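Local coordinates for protein dehydrogenase (Sinorhizobium meliloti, PDB 3UOE) that probably acts as an oxidoreductase, as a member of the malate/L-lactate dehydrogenase (LDH2/MDH2) family, at residues L166-I177 against G239-Y250. Numbering follows the deposited sequence.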
loop_
_atom_site.group_PDB
_atom_site.type_symbol
_atom_site.label_atom_id
_atom_site.label_comp_id
_atom_site.label_asym_id
_atom_site.label_seq_id
_atom_site.Cartn_x
_atom_site.Cartn_y
_atom_site.Cartn_z
ATOM N N LEU A 166 6.568 -0.484 -17.412
ATOM C CA LEU A 166 6.195 0.783 -18.029
ATOM C C LEU A 166 6.695 1.982 -17.244
ATOM O O LEU A 166 6.633 3.116 -17.727
ATOM C CB LEU A 166 4.675 0.873 -18.168
ATOM C CG LEU A 166 4.067 -0.182 -19.089
ATOM C CD1 LEU A 166 2.553 -0.249 -18.904
ATOM C CD2 LEU A 166 4.459 0.082 -20.545
ATOM N N VAL A 167 7.211 1.725 -16.049
ATOM C CA VAL A 167 7.493 2.777 -15.082
ATOM C C VAL A 167 8.956 2.732 -14.689
ATOM O O VAL A 167 9.484 1.665 -14.382
ATOM C CB VAL A 167 6.645 2.566 -13.803
ATOM C CG1 VAL A 167 7.019 3.575 -12.710
ATOM C CG2 VAL A 167 5.146 2.623 -14.133
ATOM N N HIS A 168 9.624 3.876 -14.683
ATOM C CA HIS A 168 11.022 3.875 -14.265
ATOM C C HIS A 168 11.142 4.071 -12.768
ATOM O O HIS A 168 10.268 4.662 -12.150
ATOM C CB HIS A 168 11.845 4.926 -15.019
ATOM C CG HIS A 168 11.377 6.330 -14.822
ATOM N ND1 HIS A 168 11.541 7.015 -13.636
ATOM C CD2 HIS A 168 10.793 7.201 -15.681
ATOM C CE1 HIS A 168 11.058 8.238 -13.763
ATOM N NE2 HIS A 168 10.598 8.378 -14.997
ATOM N N PRO A 169 12.231 3.577 -12.175
ATOM C CA PRO A 169 12.433 3.840 -10.748
ATOM C C PRO A 169 12.676 5.325 -10.525
ATOM O O PRO A 169 13.028 6.046 -11.464
ATOM C CB PRO A 169 13.708 3.057 -10.422
ATOM C CG PRO A 169 13.938 2.137 -11.591
ATOM C CD PRO A 169 13.350 2.824 -12.767
ATOM N N PHE A 170 12.489 5.776 -9.294
ATOM C CA PHE A 170 12.903 7.109 -8.914
ATOM C C PHE A 170 14.423 7.178 -9.102
ATOM O O PHE A 170 15.145 6.297 -8.640
ATOM C CB PHE A 170 12.505 7.380 -7.463
ATOM C CG PHE A 170 12.851 8.755 -6.983
ATOM C CD1 PHE A 170 12.089 9.849 -7.358
ATOM C CD2 PHE A 170 13.945 8.959 -6.154
ATOM C CE1 PHE A 170 12.414 11.124 -6.921
ATOM C CE2 PHE A 170 14.273 10.236 -5.704
ATOM C CZ PHE A 170 13.510 11.319 -6.090
ATOM N N GLY A 171 14.905 8.193 -9.813
ATOM C CA GLY A 171 16.332 8.320 -10.086
ATOM C C GLY A 171 16.812 7.570 -11.321
ATOM O O GLY A 171 17.991 7.655 -11.682
ATOM N N GLY A 172 15.905 6.836 -11.970
ATOM C CA GLY A 172 16.216 6.070 -13.168
ATOM C C GLY A 172 15.322 6.482 -14.324
ATOM O O GLY A 172 14.358 7.208 -14.128
ATOM N N THR A 173 15.635 6.032 -15.535
ATOM C CA THR A 173 14.888 6.488 -16.697
ATOM C C THR A 173 14.463 5.357 -17.621
ATOM O O THR A 173 13.992 5.606 -18.733
ATOM C CB THR A 173 15.690 7.523 -17.519
ATOM O OG1 THR A 173 16.914 6.934 -17.978
ATOM C CG2 THR A 173 15.997 8.764 -16.675
ATOM N N GLN A 174 14.640 4.122 -17.165
ATOM C CA GLN A 174 14.238 2.946 -17.934
ATOM C C GLN A 174 12.985 2.328 -17.345
ATOM O O GLN A 174 12.828 2.272 -16.124
ATOM C CB GLN A 174 15.341 1.891 -17.934
ATOM C CG GLN A 174 16.514 2.231 -18.791
ATOM C CD GLN A 174 17.505 1.096 -18.862
ATOM O OE1 GLN A 174 18.218 0.818 -17.901
ATOM N NE2 GLN A 174 17.560 0.434 -20.012
ATOM N N ALA A 175 12.101 1.871 -18.226
ATOM C CA ALA A 175 10.903 1.142 -17.834
ATOM C C ALA A 175 11.288 -0.212 -17.238
ATOM O O ALA A 175 11.796 -1.073 -17.948
ATOM C CB ALA A 175 10.005 0.950 -19.040
ATOM N N LEU A 176 11.027 -0.408 -15.944
ATOM C CA LEU A 176 11.462 -1.626 -15.259
ATOM C C LEU A 176 10.436 -2.140 -14.264
ATOM O O LEU A 176 10.552 -3.259 -13.744
ATOM C CB LEU A 176 12.786 -1.374 -14.541
ATOM C CG LEU A 176 13.991 -1.167 -15.456
ATOM C CD1 LEU A 176 15.163 -0.538 -14.697
ATOM C CD2 LEU A 176 14.390 -2.481 -16.121
ATOM N N ILE A 177 9.431 -1.313 -14.007
ATOM C CA ILE A 177 8.415 -1.600 -13.004
ATOM C C ILE A 177 7.043 -1.434 -13.660
ATOM O O ILE A 177 6.883 -0.625 -14.583
ATOM C CB ILE A 177 8.570 -0.623 -11.801
ATOM C CG1 ILE A 177 9.981 -0.737 -11.203
ATOM C CG2 ILE A 177 7.494 -0.855 -10.734
ATOM C CD1 ILE A 177 10.385 0.448 -10.323
ATOM N N GLY A 239 8.749 4.888 -24.002
ATOM C CA GLY A 239 9.641 5.333 -22.946
ATOM C C GLY A 239 9.326 4.746 -21.582
ATOM O O GLY A 239 9.141 3.541 -21.441
ATOM N N ALA A 240 9.264 5.612 -20.573
ATOM C CA ALA A 240 8.967 5.184 -19.215
ATOM C C ALA A 240 8.227 6.269 -18.436
ATOM O O ALA A 240 8.479 7.466 -18.599
ATOM C CB ALA A 240 10.245 4.746 -18.479
ATOM N N ILE A 241 7.299 5.830 -17.596
ATOM C CA ILE A 241 6.461 6.723 -16.826
ATOM C C ILE A 241 7.088 6.876 -15.455
ATOM O O ILE A 241 7.725 5.952 -14.955
ATOM C CB ILE A 241 5.026 6.149 -16.700
ATOM C CG1 ILE A 241 4.374 6.043 -18.082
ATOM C CG2 ILE A 241 4.171 7.004 -15.781
ATOM C CD1 ILE A 241 3.104 5.190 -18.114
ATOM N N ALA A 242 6.926 8.051 -14.858
ATOM C CA ALA A 242 7.436 8.299 -13.514
ATOM C C ALA A 242 6.513 7.688 -12.461
ATOM O O ALA A 242 5.317 7.515 -12.699
ATOM C CB ALA A 242 7.601 9.798 -13.274
ATOM N N PRO A 243 7.074 7.335 -11.299
ATOM C CA PRO A 243 6.265 6.928 -10.150
ATOM C C PRO A 243 5.566 8.162 -9.598
ATOM O O PRO A 243 6.058 9.268 -9.799
ATOM C CB PRO A 243 7.320 6.472 -9.138
ATOM C CG PRO A 243 8.537 7.307 -9.505
ATOM C CD PRO A 243 8.515 7.255 -11.008
ATOM N N PHE A 244 4.445 7.989 -8.914
ATOM C CA PHE A 244 3.851 9.118 -8.204
ATOM C C PHE A 244 4.586 9.246 -6.880
ATOM O O PHE A 244 5.218 8.294 -6.431
ATOM C CB PHE A 244 2.365 8.883 -7.942
ATOM C CG PHE A 244 2.082 8.316 -6.589
ATOM C CD1 PHE A 244 2.284 6.971 -6.337
ATOM C CD2 PHE A 244 1.622 9.135 -5.562
ATOM C CE1 PHE A 244 2.028 6.443 -5.084
ATOM C CE2 PHE A 244 1.364 8.620 -4.312
ATOM C CZ PHE A 244 1.562 7.268 -4.068
ATOM N N GLY A 245 4.522 10.421 -6.266
ATOM C CA GLY A 245 5.061 10.607 -4.932
ATOM C C GLY A 245 6.547 10.335 -4.807
ATOM O O GLY A 245 7.019 9.958 -3.743
ATOM N N ASP A 246 7.288 10.520 -5.896
ATOM C CA ASP A 246 8.741 10.412 -5.851
ATOM C C ASP A 246 9.237 9.082 -5.250
ATOM O O ASP A 246 8.758 8.012 -5.616
ATOM C CB ASP A 246 9.336 11.614 -5.102
ATOM C CG ASP A 246 8.987 12.953 -5.761
ATOM O OD1 ASP A 246 9.081 13.065 -7.006
ATOM O OD2 ASP A 246 8.627 13.902 -5.026
ATOM N N ALA A 247 10.199 9.151 -4.333
ATOM C CA ALA A 247 10.841 7.942 -3.826
ATOM C C ALA A 247 9.846 7.046 -3.092
ATOM O O ALA A 247 9.991 5.823 -3.063
ATOM C CB ALA A 247 12.016 8.290 -2.923
ATOM N N LYS A 248 8.831 7.666 -2.504
ATOM C CA LYS A 248 7.848 6.933 -1.724
ATOM C C LYS A 248 6.915 6.123 -2.621
ATOM O O LYS A 248 6.637 4.951 -2.351
ATOM C CB LYS A 248 7.057 7.900 -0.844
ATOM C CG LYS A 248 7.869 8.476 0.299
ATOM C CD LYS A 248 7.029 9.407 1.160
ATOM C CE LYS A 248 7.716 9.701 2.482
ATOM N NZ LYS A 248 6.768 10.296 3.454
ATOM N N GLY A 249 6.434 6.751 -3.688
ATOM C CA GLY A 249 5.597 6.052 -4.642
ATOM C C GLY A 249 6.367 4.960 -5.359
ATOM O O GLY A 249 5.821 3.911 -5.694
ATOM N N TYR A 250 7.642 5.216 -5.615
ATOM C CA TYR A 250 8.510 4.210 -6.194
ATOM C C TYR A 250 8.668 3.046 -5.224
ATOM O O TYR A 250 8.494 1.886 -5.599
ATOM C CB TYR A 250 9.859 4.834 -6.539
ATOM C CG TYR A 250 11.029 3.874 -6.567
ATOM C CD1 TYR A 250 11.075 2.814 -7.470
ATOM C CD2 TYR A 250 12.116 4.054 -5.706
ATOM C CE1 TYR A 250 12.166 1.943 -7.500
ATOM C CE2 TYR A 250 13.208 3.197 -5.734
ATOM C CZ TYR A 250 13.228 2.145 -6.627
ATOM O OH TYR A 250 14.312 1.303 -6.639
#
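Val-167 and Ile-241 face each other in a single beta bridge, framed by two backbone hydrogen bonds: Ile-241 N donates to Leu-166 O (2.8 Å), and His-168 N to Ile-241 O (2.8 Å). The same Ile-241 O lies over one face of the His-168 imidazole, 3.4 Å above its plane, while Ala-240 CB sits at the ring edge. A chi1 of 60° sets CG of His-168 between its backbone N and carbonyl carbon and folds the ring back over segment 239-250. Its ND1 donates to Pro-169 O (2.8 Å) close to the ring plane, fixing the imidazole's rotation; Gly-172 N approaches that oxygen from the opposite face of the carbonyl, closing a type II turn over Pro-169 to Gly-172. The bridge thus attaches the loop between strands 156-161 and 182-186 of the seven-stranded mixed sheet to strand 240-241, an outer strand of the small antiparallel sheet. The turn rests on Tyr-250, whose ring has the backbone N of Phe-170 over one face and Ile-177 CD1 at its edge, 3.7 Å from Tyr-250 CE1. The Phe-170 ring packs on Ala-247: the backbone N lies over its face and CB makes a CH-pi contact 4.2 Å from the ring centroid. Two classic bulges, in which Ile-177 O and Val-167 O each accept two backbone N-H groups, hold the two ends of segment 166-177 together. Tyr-250 OH hydrogen-bonds to Ala-323 O of the second subunit.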